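PDB 5N6G: GTN Reductase from Agrobacterium tumefaciens, which probably reduces activated carbon-carbon double bonds with a bound FMN, as an ene-reductase of the Old Yellow Enzyme family. Local coordinates for residues Ser3-Ala8 with Asn17-Ala22; Gln115-Ser120 with Arg146-Asp151; Glu54-Ser59 with Ile94-Trp99. All coordinates share one frame; numbering follows the deposited sequence.

Contact 1 (Ser3-Ala8 with Asn17-Ala22); sequences SLFEPA and NRIVMA
Leu4 and Arg18 are joined through the backbone: Arg18 N donates to Leu4 O at 3.0 Å, where a type I turn from Ser3 to Glu6 lies against Arg18, just before strand 19-21. Glu6 N to Ser3 O closes the turn, Ser3 OG accepts from Phe5 N in an ST turn, and Glu6 OE1 takes Ser3 N. Asn17 OD1 accepts from Ile19 N on an in-plane lone pair, an Asx turn. Arg18 buries the largest share of any residue. Its chain runs extended from CG to NE and lies alongside Glu6, and the guanidinium grips Pro7 O side-on with two nitrogens, NE at 3.1 Å and NH2 at 3.0 Å. Glu6 O, at the edge of the same group, takes a weak bond from NE. Ala8 CB sits over the centre of one guanidinium face, 3.4 Å above its plane. On the apolar side Leu4 CG meets Ile19 CG1 at 3.7 Å, the side chains crossing at about a right angle, and Ile19 CD1 reaches Phe5 CE1. Leu4 packs on helix 310-318, and Phe5 and Ile19 on helix 337-343; Arg18 and Val20 share backbone bonds with Val325 of strand 324-327, and Arg18 NH1 bonds Asp323 O just before it.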
loop_
_atom_site.group_PDB
_atom_site.type_symbol
_atom_site.label_atom_id
_atom_site.label_comp_id
_atom_site.label_asym_id
_atom_site.label_seq_id
_atom_site.Cartn_x
_atom_site.Cartn_y
_atom_site.Cartn_z
ATOM N N SER A 3 21.450 -2.776 12.395
ATOM C CA SER A 3 21.520 -3.820 11.389
ATOM C C SER A 3 20.139 -4.057 10.792
ATOM O O SER A 3 19.129 -3.950 11.482
ATOM C CB SER A 3 22.032 -5.116 12.011
ATOM O OG SER A 3 21.882 -6.218 11.148
ATOM N N LEU A 4 20.124 -4.409 9.505
ATOM C CA LEU A 4 18.905 -4.856 8.834
ATOM C C LEU A 4 18.248 -6.016 9.571
ATOM O O LEU A 4 17.026 -6.208 9.471
ATOM C CB LEU A 4 19.256 -5.280 7.400
ATOM C CG LEU A 4 18.136 -5.723 6.444
ATOM C CD1 LEU A 4 17.188 -4.587 6.173
ATOM C CD2 LEU A 4 18.722 -6.249 5.134
ATOM N N PHE A 5 19.035 -6.806 10.287
ATOM C CA PHE A 5 18.563 -8.038 10.889
ATOM C C PHE A 5 18.129 -7.866 12.331
ATOM O O PHE A 5 17.600 -8.813 12.912
ATOM C CB PHE A 5 19.656 -9.109 10.752
ATOM C CG PHE A 5 20.046 -9.342 9.320
ATOM C CD1 PHE A 5 19.200 -10.028 8.466
ATOM C CD2 PHE A 5 21.232 -8.842 8.819
ATOM C CE1 PHE A 5 19.538 -10.218 7.134
ATOM C CE2 PHE A 5 21.575 -9.026 7.491
ATOM C CZ PHE A 5 20.729 -9.710 6.647
ATOM N N GLU A 6 18.258 -6.678 12.895
ATOM C CA GLU A 6 17.888 -6.559 14.294
ATOM C C GLU A 6 16.488 -5.978 14.455
ATOM O O GLU A 6 15.921 -5.389 13.528
ATOM C CB GLU A 6 18.916 -5.707 15.043
ATOM C CG GLU A 6 18.706 -4.232 14.977
ATOM C CD GLU A 6 19.857 -3.466 15.626
ATOM O OE1 GLU A 6 20.973 -3.491 15.069
ATOM O OE2 GLU A 6 19.648 -2.862 16.700
ATOM N N PRO A 7 15.886 -6.155 15.628
ATOM C CA PRO A 7 14.486 -5.754 15.812
ATOM C C PRO A 7 14.282 -4.254 15.706
ATOM O O PRO A 7 15.206 -3.442 15.799
ATOM C CB PRO A 7 14.148 -6.248 17.223
ATOM C CG PRO A 7 15.197 -7.252 17.558
ATOM C CD PRO A 7 16.418 -6.864 16.805
ATOM N N ALA A 8 13.018 -3.895 15.509
ATOM C CA ALA A 8 12.614 -2.505 15.449
ATOM C C ALA A 8 11.238 -2.352 16.068
ATOM O O ALA A 8 10.544 -3.335 16.359
ATOM C CB ALA A 8 12.596 -1.995 14.016
ATOM N N ASN A 17 12.738 -8.023 12.883
ATOM C CA ASN A 17 13.828 -7.600 12.021
ATOM C C ASN A 17 13.299 -6.487 11.136
ATOM O O ASN A 17 12.118 -6.134 11.185
ATOM C CB ASN A 17 14.393 -8.765 11.201
ATOM C CG ASN A 17 13.369 -9.378 10.277
ATOM O OD1 ASN A 17 12.874 -8.725 9.353
ATOM N ND2 ASN A 17 13.059 -10.652 10.503
ATOM N N ARG A 18 14.185 -5.935 10.313
ATOM C CA ARG A 18 13.853 -4.769 9.518
ATOM C C ARG A 18 13.678 -5.105 8.043
ATOM O O ARG A 18 13.790 -4.227 7.189
ATOM C CB ARG A 18 14.908 -3.687 9.738
ATOM C CG ARG A 18 14.828 -3.147 11.159
ATOM C CD ARG A 18 16.163 -2.626 11.639
ATOM N NE ARG A 18 16.094 -2.209 13.048
ATOM C CZ ARG A 18 15.926 -0.955 13.457
ATOM N NH1 ARG A 18 15.807 0.034 12.579
ATOM N NH2 ARG A 18 15.871 -0.693 14.756
ATOM N N ILE A 19 13.334 -6.351 7.739
ATOM C CA ILE A 19 13.047 -6.792 6.380
ATOM C C ILE A 19 11.527 -6.882 6.273
ATOM O O ILE A 19 10.894 -7.673 6.975
ATOM C CB ILE A 19 13.728 -8.138 6.072
ATOM C CG1 ILE A 19 15.252 -8.000 6.045
ATOM C CG2 ILE A 19 13.292 -8.698 4.723
ATOM C CD1 ILE A 19 16.007 -9.298 6.360
ATOM N N VAL A 20 10.935 -6.035 5.444
ATOM C CA VAL A 20 9.491 -5.906 5.326
ATOM C C VAL A 20 9.050 -6.503 3.996
ATOM O O VAL A 20 9.723 -6.340 2.975
ATOM C CB VAL A 20 9.095 -4.424 5.451
ATOM C CG1 VAL A 20 7.606 -4.194 5.242
ATOM C CG2 VAL A 20 9.545 -3.884 6.804
ATOM N N MET A 21 7.930 -7.224 4.013
ATOM C CA MET A 21 7.289 -7.675 2.780
ATOM C C MET A 21 6.376 -6.565 2.268
ATOM O O MET A 21 5.362 -6.217 2.905
ATOM C CB MET A 21 6.505 -8.967 2.999
ATOM C CG MET A 21 5.765 -9.430 1.760
ATOM S SD MET A 21 5.018 -11.032 2.033
ATOM C CE MET A 21 3.921 -11.168 0.614
ATOM N N ALA A 22 6.750 -5.988 1.133
ATOM C CA ALA A 22 5.967 -4.921 0.535
ATOM C C ALA A 22 4.593 -5.435 0.084
ATOM O O ALA A 22 4.407 -6.637 -0.154
ATOM C CB ALA A 22 6.695 -4.332 -0.664
#

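Contact 2 (Gln115-Ser120 with Arg146-Asp151); sequences QPVAPS and RALTID
Val117 and Arg146 pair in a two-stranded parallel sheet, 117-118 with 146-147, that lies apart from the TIM barrel's own strands. Their side chains leave the same face side by side, pointing the same way, and Val117 CG1 rests 3.3 Å above one face of the Arg146 guanidinium, offset toward its rim. Arg146 CG stands between its own backbone N and carbonyl carbon (chi1 65°), and the chain then runs extended to NE, which carries the flat group over the valine. Gln115 crosses this arginine at about a right angle, Gln115 NE2 lying 3.6 Å from Arg146 CD. The guanidinium's NH1 forms a salt bridge with Asp152 OD2, which also accepts from Thr149 N at the start of helix 150-169. Leu148 comes to Val117 at about a right angle too, Leu148 CD2 touching Val117 CB at 3.6 Å, and also packs on Phe188 of helix 184-189. Three backbone bonds make the ladder: Arg146 N to Pro116 O, Ala118 N to Arg146 O, and Leu148 N to Ala118 O. At the guanidinium edge, in its plane, a water accepts from Arg146 NE at 2.8 Å and donates to Gln115 O at 2.7 Å.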
loop_
_atom_site.group_PDB
_atom_site.type_symbol
_atom_site.label_atom_id
_atom_site.label_comp_id
_atom_site.label_asym_id
_atom_site.label_seq_id
_atom_site.Cartn_x
_atom_site.Cartn_y
_atom_site.Cartn_z
ATOM N N GLN A 115 -20.211 4.589 -12.044
ATOM C CA GLN A 115 -18.920 5.178 -12.361
ATOM C C GLN A 115 -17.986 5.075 -11.161
ATOM O O GLN A 115 -18.409 5.300 -10.014
ATOM C CB GLN A 115 -19.084 6.650 -12.743
ATOM C CG GLN A 115 -19.966 6.883 -13.969
ATOM C CD GLN A 115 -20.712 8.215 -13.975
ATOM O OE1 GLN A 115 -20.739 8.937 -14.988
ATOM N NE2 GLN A 115 -21.393 8.509 -12.882
ATOM N N PRO A 116 -16.696 4.777 -11.379
ATOM C CA PRO A 116 -15.698 4.988 -10.326
ATOM C C PRO A 116 -15.735 6.428 -9.831
ATOM O O PRO A 116 -16.205 7.311 -10.561
ATOM C CB PRO A 116 -14.375 4.672 -11.035
ATOM C CG PRO A 116 -14.759 3.810 -12.185
ATOM C CD PRO A 116 -16.113 4.255 -12.634
ATOM N N VAL A 117 -15.273 6.678 -8.615
ATOM C CA VAL A 117 -15.275 8.012 -8.043
ATOM C C VAL A 117 -13.860 8.546 -7.971
ATOM O O VAL A 117 -12.881 7.795 -7.853
ATOM C CB VAL A 117 -15.941 8.020 -6.646
ATOM C CG1 VAL A 117 -17.364 7.578 -6.760
ATOM C CG2 VAL A 117 -15.188 7.144 -5.656
ATOM N N ALA A 118 -13.760 9.873 -8.008
ATOM C CA ALA A 118 -12.467 10.544 -8.019
ATOM C C ALA A 118 -12.651 11.991 -7.581
ATOM O O ALA A 118 -13.767 12.515 -7.603
ATOM C CB ALA A 118 -11.846 10.478 -9.417
ATOM N N PRO A 119 -11.562 12.683 -7.216
ATOM C CA PRO A 119 -11.693 14.124 -6.931
ATOM C C PRO A 119 -12.222 14.927 -8.099
ATOM O O PRO A 119 -12.986 15.883 -7.905
ATOM C CB PRO A 119 -10.264 14.538 -6.563
ATOM C CG PRO A 119 -9.386 13.489 -7.131
ATOM C CD PRO A 119 -10.175 12.221 -7.028
ATOM N N SER A 120 -11.851 14.551 -9.321
ATOM C CA SER A 120 -12.277 15.217 -10.537
ATOM C C SER A 120 -12.554 14.169 -11.601
ATOM O O SER A 120 -11.946 13.090 -11.602
ATOM C CB SER A 120 -11.213 16.191 -11.068
ATOM O OG SER A 120 -10.968 17.228 -10.135
ATOM N N ARG A 146 -16.735 9.725 -11.913
ATOM C CA ARG A 146 -17.504 10.893 -11.513
ATOM C C ARG A 146 -16.796 11.591 -10.365
ATOM O O ARG A 146 -16.095 10.956 -9.567
ATOM C CB ARG A 146 -18.935 10.527 -11.095
ATOM C CG ARG A 146 -19.051 9.679 -9.861
ATOM C CD ARG A 146 -20.559 9.475 -9.479
ATOM N NE ARG A 146 -20.650 8.759 -8.204
ATOM C CZ ARG A 146 -20.601 9.343 -7.004
ATOM N NH1 ARG A 146 -20.510 10.663 -6.895
ATOM N NH2 ARG A 146 -20.633 8.598 -5.913
ATOM N N ALA A 147 -16.991 12.905 -10.281
ATOM C CA ALA A 147 -16.337 13.706 -9.256
ATOM C C ALA A 147 -17.102 13.596 -7.938
ATOM O O ALA A 147 -18.337 13.665 -7.914
ATOM C CB ALA A 147 -16.247 15.163 -9.685
ATOM N N LEU A 148 -16.354 13.449 -6.851
ATOM C CA LEU A 148 -16.929 13.279 -5.522
ATOM C C LEU A 148 -17.551 14.567 -5.006
ATOM O O LEU A 148 -16.963 15.643 -5.128
ATOM C CB LEU A 148 -15.845 12.841 -4.543
ATOM C CG LEU A 148 -15.376 11.420 -4.757
ATOM C CD1 LEU A 148 -14.000 11.226 -4.154
ATOM C CD2 LEU A 148 -16.425 10.498 -4.120
ATOM N N THR A 149 -18.722 14.451 -4.386
ATOM C CA THR A 149 -19.269 15.553 -3.616
ATOM C C THR A 149 -18.682 15.543 -2.200
ATOM O O THR A 149 -18.102 14.557 -1.745
ATOM C CB THR A 149 -20.787 15.465 -3.492
ATOM O OG1 THR A 149 -21.111 14.340 -2.669
ATOM C CG2 THR A 149 -21.474 15.348 -4.855
ATOM N N ILE A 150 -18.871 16.658 -1.487
ATOM C CA ILE A 150 -18.474 16.711 -0.079
ATOM C C ILE A 150 -19.134 15.597 0.714
ATOM O O ILE A 150 -18.493 14.952 1.553
ATOM C CB ILE A 150 -18.813 18.090 0.523
ATOM C CG1 ILE A 150 -18.150 19.211 -0.278
ATOM C CG2 ILE A 150 -18.374 18.146 1.978
ATOM C CD1 ILE A 150 -16.647 19.155 -0.287
ATOM N N ASP A 151 -20.431 15.365 0.497
ATOM C CA ASP A 151 -21.088 14.267 1.198
ATOM C C ASP A 151 -20.461 12.924 0.838
ATOM O O ASP A 151 -20.282 12.059 1.708
ATOM C CB ASP A 151 -22.589 14.261 0.885
ATOM C CG ASP A 151 -23.336 15.406 1.569
ATOM O OD1 ASP A 151 -22.841 15.915 2.600
ATOM O OD2 ASP A 151 -24.417 15.795 1.078
HETATM O O HOH W 1 -20.823 6.066 -9.036
#

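Contact 3 (Glu54-Ser59 with Ile94-Trp99); sequences EGTPIS and IVAQIW. With FMN (flavin mononucleotide), chain B; 8OZ (2-Phenylacrylic acid), chain C.
Trp99 packs obliquely against Gly55 and Thr56 where two neighbouring parallel strands of the TIM barrel, 50-57 and 94-99, meet. They belong to one beta-alpha-beta unit with helix 74-89, and segments 55-57 and 94-99 run at 50° to each other. Of all the residues here Trp99 loses the most surface: CG anti to its backbone N (chi1 -166°) swings the indole toward Gly55 and brings Trp99 CE3 to within 3.3 Å of Gly55 C. Pro57 lies beside it, pointing the same way, with Pro57 CG also against CE3. The far end of the indole lines the pocket of the bound 2-phenylacrylic acid, Trp99 CZ2 lying 3.2 Å from its methylene carbon C, while His178 stacks on the ring and Tyr183 meets it edge-to-face. Thr56 fastens the strands through its backbone: its N donates to Gln97 O at 2.8 Å, its O accepts a weak bond from Trp99 N, and two residues on Ile58 N donates to Trp99 O. Thr56 CG2 lies against Gln97 O, and Thr56 OG1 is hydrogen-bonded to Pro69 O. Gly55, without a side chain, lets the indole and the Gln97 amide come close, and its N donates to FMN O4 at 3.1 Å. Gln97, extended beyond CG, reads the same flavin edge with both ends of its amide: OE1 accepts from FMN N3 at 2.9 Å and NE2 donates to FMN O2 at 2.9 Å.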
loop_
_atom_site.group_PDB
_atom_site.type_symbol
_atom_site.label_atom_id
_atom_site.label_comp_id
_atom_site.label_asym_id
_atom_site.label_seq_id
_atom_site.Cartn_x
_atom_site.Cartn_y
_atom_site.Cartn_z
ATOM N N GLU A 54 -1.207 -7.344 0.399
ATOM C CA GLU A 54 -1.763 -6.804 -0.834
ATOM C C GLU A 54 -2.797 -5.738 -0.513
ATOM O O GLU A 54 -3.482 -5.803 0.506
ATOM C CB GLU A 54 -2.420 -7.928 -1.645
ATOM C CG GLU A 54 -3.649 -8.581 -0.998
ATOM C CD GLU A 54 -3.826 -10.040 -1.420
ATOM O OE1 GLU A 54 -4.394 -10.307 -2.510
ATOM O OE2 GLU A 54 -3.390 -10.929 -0.653
ATOM N N GLY A 55 -2.961 -4.776 -1.410
ATOM C CA GLY A 55 -4.002 -3.796 -1.206
ATOM C C GLY A 55 -5.333 -4.472 -0.986
ATOM O O GLY A 55 -5.692 -5.419 -1.708
ATOM N N THR A 56 -6.048 -4.031 0.040
ATOM C CA THR A 56 -7.320 -4.636 0.414
ATOM C C THR A 56 -8.376 -3.543 0.526
ATOM O O THR A 56 -8.282 -2.673 1.415
ATOM C CB THR A 56 -7.153 -5.458 1.698
ATOM O OG1 THR A 56 -8.371 -6.172 1.977
ATOM C CG2 THR A 56 -6.754 -4.644 2.887
ATOM N N PRO A 57 -9.360 -3.502 -0.367
ATOM C CA PRO A 57 -10.270 -2.358 -0.394
ATOM C C PRO A 57 -11.181 -2.284 0.806
ATOM O O PRO A 57 -11.638 -3.294 1.352
ATOM C CB PRO A 57 -11.057 -2.561 -1.695
ATOM C CG PRO A 57 -10.046 -3.272 -2.581
ATOM C CD PRO A 57 -9.371 -4.242 -1.636
ATOM N N ILE A 58 -11.460 -1.033 1.191
ATOM C CA ILE A 58 -12.366 -0.738 2.303
ATOM C C ILE A 58 -13.831 -0.881 1.921
ATOM O O ILE A 58 -14.705 -0.892 2.807
ATOM C CB ILE A 58 -12.114 0.695 2.810
ATOM C CG1 ILE A 58 -12.365 1.695 1.678
ATOM C CG2 ILE A 58 -10.690 0.831 3.331
ATOM C CD1 ILE A 58 -12.194 3.157 2.096
ATOM N N SER A 59 -14.135 -0.993 0.636
ATOM C CA SER A 59 -15.508 -1.025 0.156
ATOM C C SER A 59 -15.481 -1.557 -1.263
ATOM O O SER A 59 -14.437 -1.565 -1.917
ATOM C CB SER A 59 -16.130 0.362 0.154
ATOM O OG SER A 59 -15.399 1.171 -0.760
ATOM N N ILE A 94 1.741 -8.427 10.916
ATOM C CA ILE A 94 1.107 -8.150 9.629
ATOM C C ILE A 94 0.157 -6.972 9.767
ATOM O O ILE A 94 -0.603 -6.880 10.737
ATOM C CB ILE A 94 0.395 -9.415 9.110
ATOM C CG1 ILE A 94 -0.186 -9.198 7.717
ATOM C CG2 ILE A 94 -0.657 -9.926 10.100
ATOM C CD1 ILE A 94 -0.591 -10.516 7.064
ATOM N N VAL A 95 0.228 -6.059 8.790
ATOM C CA VAL A 95 -0.671 -4.918 8.696
ATOM C C VAL A 95 -1.420 -4.999 7.371
ATOM O O VAL A 95 -0.887 -5.452 6.352
ATOM C CB VAL A 95 0.067 -3.576 8.824
ATOM C CG1 VAL A 95 0.679 -3.440 10.221
ATOM C CG2 VAL A 95 1.132 -3.430 7.756
ATOM N N ALA A 96 -2.662 -4.544 7.391
ATOM C CA ALA A 96 -3.505 -4.539 6.202
ATOM C C ALA A 96 -3.309 -3.244 5.433
ATOM O O ALA A 96 -3.418 -2.157 6.020
ATOM C CB ALA A 96 -4.975 -4.674 6.597
ATOM N N GLN A 97 -3.037 -3.348 4.133
ATOM C CA GLN A 97 -2.922 -2.152 3.297
ATOM C C GLN A 97 -4.325 -1.765 2.845
ATOM O O GLN A 97 -4.825 -2.282 1.848
ATOM C CB GLN A 97 -2.002 -2.363 2.095
ATOM C CG GLN A 97 -1.785 -1.015 1.409
ATOM C CD GLN A 97 -1.061 -1.047 0.087
ATOM O OE1 GLN A 97 -1.431 -1.765 -0.846
ATOM N NE2 GLN A 97 -0.058 -0.204 -0.028
ATOM N N ILE A 98 -4.950 -0.834 3.552
ATOM C CA ILE A 98 -6.350 -0.519 3.285
ATOM C C ILE A 98 -6.422 0.473 2.127
ATOM O O ILE A 98 -5.697 1.477 2.083
ATOM C CB ILE A 98 -7.067 -0.026 4.557
ATOM C CG1 ILE A 98 -6.451 1.251 5.141
ATOM C CG2 ILE A 98 -7.106 -1.187 5.598
ATOM C CD1 ILE A 98 -7.260 1.783 6.367
ATOM N N TRP A 99 -7.288 0.179 1.168
ATOM C CA TRP A 99 -7.157 0.682 -0.188
ATOM C C TRP A 99 -8.469 1.271 -0.695
ATOM O O TRP A 99 -9.542 0.746 -0.422
ATOM C CB TRP A 99 -6.758 -0.470 -1.065
ATOM C CG TRP A 99 -6.248 -0.202 -2.438
ATOM C CD1 TRP A 99 -5.784 0.971 -2.961
ATOM C CD2 TRP A 99 -6.083 -1.194 -3.451
ATOM N NE1 TRP A 99 -5.342 0.761 -4.252
ATOM C CE2 TRP A 99 -5.518 -0.560 -4.579
ATOM C CE3 TRP A 99 -6.362 -2.563 -3.509
ATOM C CZ2 TRP A 99 -5.216 -1.255 -5.736
ATOM C CZ3 TRP A 99 -6.075 -3.252 -4.648
ATOM C CH2 TRP A 99 -5.518 -2.601 -5.762
HETATM N N1 FMN B . 2.200 -1.584 -4.281
HETATM C C2 FMN B . 1.209 -1.278 -3.381
HETATM O O2 FMN B . 1.266 -0.255 -2.662
HETATM N N3 FMN B . 0.137 -2.132 -3.239
HETATM C C4 FMN B . -0.079 -3.288 -3.964
HETATM O O4 FMN B . -1.049 -4.007 -3.726
HETATM C C4A FMN B . 0.954 -3.586 -4.932
HETATM N N5 FMN B . 0.842 -4.684 -5.637
HETATM C C5A FMN B . 1.911 -5.040 -6.441
HETATM C C6 FMN B . 1.859 -6.259 -7.107
HETATM C C7 FMN B . 2.948 -6.720 -7.833
HETATM C C7M FMN B . 2.854 -8.064 -8.513
HETATM C C8 FMN B . 4.113 -5.950 -7.911
HETATM C C8M FMN B . 5.333 -6.448 -8.636
HETATM C C9 FMN B . 4.164 -4.716 -7.265
HETATM C C9A FMN B . 3.073 -4.265 -6.524
HETATM N N10 FMN B . 3.136 -3.075 -5.767
HETATM C C10 FMN B . 2.082 -2.693 -4.984
HETATM C "C1'" FMN B . 4.419 -2.362 -5.693
HETATM C "C2'" FMN B . 5.369 -3.051 -4.721
HETATM O "O2'" FMN B . 4.867 -2.971 -3.382
HETATM C "C3'" FMN B . 6.784 -2.472 -4.751
HETATM O "O3'" FMN B . 6.731 -1.069 -4.501
HETATM C "C4'" FMN B . 7.510 -2.699 -6.076
HETATM O "O4'" FMN B . 7.466 -4.083 -6.433
HETATM C "C5'" FMN B . 8.941 -2.192 -6.042
HETATM O "O5'" FMN B . 9.707 -2.914 -5.056
HETATM P P FMN B . 10.784 -4.080 -5.403
HETATM O O1P FMN B . 11.855 -3.406 -6.233
HETATM O O2P FMN B . 10.018 -5.104 -6.223
HETATM O O3P FMN B . 11.241 -4.569 -4.078
HETATM C C4 8OZ C . -0.013 -4.056 -9.495
HETATM C C5 8OZ C . -1.192 -4.511 -10.039
HETATM C C6 8OZ C . -2.393 -4.052 -9.547
HETATM C C7 8OZ C . -2.419 -3.149 -8.499
HETATM C C8 8OZ C . -0.328 -0.647 -6.669
HETATM C C 8OZ C . -2.127 -2.039 -5.748
HETATM O O 8OZ C . -0.217 -0.004 -5.653
HETATM C C1 8OZ C . -1.266 -1.816 -6.729
HETATM C C2 8OZ C . -1.236 -2.697 -7.930
HETATM C C3 8OZ C . -0.027 -3.149 -8.450
HETATM O O1 8OZ C . 0.334 -0.355 -7.762
#

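Contacts 1 and 3 reach the same eight-stranded barrel through adjacent strands, 19-21 and 50-57; their centres are 21 Å apart and their nearest atoms about 6 Å. Contact 3, whose centre lies about 7 Å from the centre of the chain, binds the flavin and touches 2-phenylacrylic acid through Trp99. Contact 1 approaches the cofactor through Ala22, which touches FMN, although the Ile19 side chain remains about 10 Å from it. Contact 2 sits away from the flavin and ligand pockets, its centre also 21 Å from that of contact 3, with strand 117-118 following strand 94-99 in the chain. Contacts 1 and 2 flank the chain's centre from opposite sides, 39 Å apart between centres.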